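Local coordinates for adenosine monophosphate-protein transferase FICD homolog (Caenorhabditis elegans, PDB 5JJ6) that is a mainly helical member of the Fic/DOC family, a homologue of FICD with a Fido domain, at residues E148-S153 and H175-G180. Numbering follows the deposited sequence.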
loop_
_atom_site.group_PDB
_atom_site.type_symbol
_atom_site.label_atom_id
_atom_site.label_comp_id
_atom_site.label_asym_id
_atom_site.label_seq_id
_atom_site.Cartn_x
_atom_site.Cartn_y
_atom_site.Cartn_z
ATOM N N GLU B 148 11.207 -2.867 -14.664
ATOM C CA GLU B 148 10.547 -1.589 -14.459
ATOM C C GLU B 148 11.517 -0.574 -13.835
ATOM O O GLU B 148 11.235 0.623 -13.783
ATOM C CB GLU B 148 9.283 -1.802 -13.606
ATOM C CG GLU B 148 8.784 -0.623 -12.787
ATOM C CD GLU B 148 9.381 -0.601 -11.380
ATOM O OE1 GLU B 148 9.299 -1.645 -10.664
ATOM O OE2 GLU B 148 9.950 0.456 -11.000
ATOM N N GLY B 149 12.683 -1.052 -13.408
ATOM C CA GLY B 149 13.730 -0.177 -12.907
ATOM C C GLY B 149 14.201 -0.376 -11.473
ATOM O O GLY B 149 15.185 0.245 -11.043
ATOM N N ASN B 150 13.540 -1.290 -10.763
ATOM C CA ASN B 150 13.888 -1.643 -9.380
ATOM C C ASN B 150 15.334 -2.111 -9.276
ATOM O O ASN B 150 15.775 -2.951 -10.068
ATOM C CB ASN B 150 12.949 -2.746 -8.879
ATOM C CG ASN B 150 12.963 -2.910 -7.378
ATOM O OD1 ASN B 150 14.017 -2.993 -6.752
ATOM N ND2 ASN B 150 11.774 -2.983 -6.790
ATOM N N THR B 151 16.074 -1.572 -8.307
ATOM C CA THR B 151 17.499 -1.904 -8.184
ATOM C C THR B 151 17.809 -3.024 -7.187
ATOM O O THR B 151 18.970 -3.339 -6.979
ATOM C CB THR B 151 18.337 -0.678 -7.800
ATOM O OG1 THR B 151 18.103 -0.356 -6.432
ATOM C CG2 THR B 151 17.968 0.519 -8.654
ATOM N N LEU B 152 16.800 -3.645 -6.586
ATOM C CA LEU B 152 17.077 -4.803 -5.743
ATOM C C LEU B 152 17.697 -5.937 -6.559
ATOM O O LEU B 152 17.387 -6.130 -7.734
ATOM C CB LEU B 152 15.805 -5.281 -5.032
ATOM C CG LEU B 152 15.458 -4.362 -3.836
ATOM C CD1 LEU B 152 14.091 -4.634 -3.201
ATOM C CD2 LEU B 152 16.567 -4.412 -2.783
ATOM N N SER B 153 18.577 -6.691 -5.932
ATOM C CA SER B 153 19.222 -7.806 -6.590
ATOM C C SER B 153 18.360 -9.040 -6.515
ATOM O O SER B 153 17.373 -9.074 -5.769
ATOM C CB SER B 153 20.558 -8.119 -5.916
ATOM O OG SER B 153 21.175 -6.936 -5.451
ATOM N N HIS B 175 11.331 -2.534 -1.748
ATOM C CA HIS B 175 10.847 -3.641 -0.930
ATOM C C HIS B 175 9.360 -3.887 -1.171
ATOM O O HIS B 175 8.942 -5.000 -1.533
ATOM C CB HIS B 175 11.085 -3.376 0.560
ATOM C CG HIS B 175 12.521 -3.425 0.960
ATOM N ND1 HIS B 175 13.418 -2.420 0.658
ATOM C CD2 HIS B 175 13.224 -4.361 1.638
ATOM C CE1 HIS B 175 14.608 -2.736 1.130
ATOM N NE2 HIS B 175 14.519 -3.912 1.730
ATOM N N ASN B 176 8.568 -2.833 -1.006
ATOM C CA ASN B 176 7.127 -2.961 -1.163
ATOM C C ASN B 176 6.696 -3.447 -2.552
ATOM O O ASN B 176 5.682 -4.150 -2.673
ATOM C CB ASN B 176 6.449 -1.636 -0.860
ATOM C CG ASN B 176 6.216 -1.439 0.610
ATOM O OD1 ASN B 176 6.275 -2.398 1.392
ATOM N ND2 ASN B 176 5.942 -0.197 1.004
ATOM N N GLU B 177 7.453 -3.070 -3.585
ATOM C CA GLU B 177 7.217 -3.556 -4.942
ATOM C C GLU B 177 7.484 -5.046 -5.052
ATOM O O GLU B 177 6.684 -5.787 -5.629
ATOM C CB GLU B 177 8.082 -2.789 -5.935
ATOM C CG GLU B 177 7.511 -1.427 -6.305
ATOM C CD GLU B 177 8.481 -0.558 -7.111
ATOM O OE1 GLU B 177 9.565 -1.052 -7.524
ATOM O OE2 GLU B 177 8.143 0.629 -7.343
ATOM N N VAL B 178 8.597 -5.491 -4.479
ATOM C CA VAL B 178 8.913 -6.911 -4.478
ATOM C C VAL B 178 7.793 -7.704 -3.803
ATOM O O VAL B 178 7.230 -8.651 -4.387
ATOM C CB VAL B 178 10.267 -7.164 -3.776
ATOM C CG1 VAL B 178 10.475 -8.628 -3.476
ATOM C CG2 VAL B 178 11.397 -6.650 -4.646
ATOM N N ILE B 179 7.451 -7.290 -2.585
ATOM C CA ILE B 179 6.406 -7.957 -1.810
ATOM C C ILE B 179 5.058 -7.988 -2.532
ATOM O O ILE B 179 4.421 -9.047 -2.639
ATOM C CB ILE B 179 6.268 -7.306 -0.416
ATOM C CG1 ILE B 179 7.515 -7.635 0.421
ATOM C CG2 ILE B 179 5.059 -7.847 0.306
ATOM C CD1 ILE B 179 7.961 -6.531 1.363
ATOM N N GLY B 180 4.635 -6.829 -3.025
ATOM C CA GLY B 180 3.417 -6.723 -3.814
ATOM C C GLY B 180 3.380 -7.646 -5.020
ATOM O O GLY B 180 2.380 -8.329 -5.240
#
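The contact joins helix 172-191 to the loop after helix 127-148, which probably carries the Fic inhibitory motif. The sequence running up to Glu148 and Gly149 fits that motif, so Glu148 is probably its inhibitory glutamate. Glu148 and Glu177 bring their carboxylates together, with OE1 of Glu148 3.2 Å from OE1 of Glu177. Both atoms are acceptors, and this is a close approach of like charges, not a hydrogen bond. The two carboxylate planes stand nearly perpendicular, 89° apart. Arg286, in the Fic signature sequence, makes a long, weak ion pair with Glu148, and a sulfate ion lies about 3 Å from the Glu148 side chain. Asn150 supplies the polar link across the contact. Asn150 ND2 gives a weak, bent hydrogen bond to Glu177 OE1 (3.0 Å, 126° at the hydrogen). The amide and carboxylate planes are steeply inclined to each other. Asn150 OD1 turns back to its own loop and accepts from Leu152 N at 2.9 Å, in the carbonyl plane and nearly straight. This is an Asx turn, and it restrains the amide. Gly149 ends helix 127-148 in a Schellman motif.

Further along the loop, Leu152 carries the apolar part. With CG anti to its carbonyl carbon (chi1 -77°), it reaches the helix through CD1. Leu152 CD1 lies 3.7 Å from Val178 CG2. Leu152 CD1 is also 3.8 Å from His175 N and sits over one face of the His175 ring. Ser171 O and Ile167 N hold the ring nitrogens, and Asn176 bonds to Asn176 of the second subunit. Helix 154-162 packs Ile160 on Leu152 and His175, and Thr157 and Leu161 on Val178, while Val141 of helix 127-148 also touches Val178.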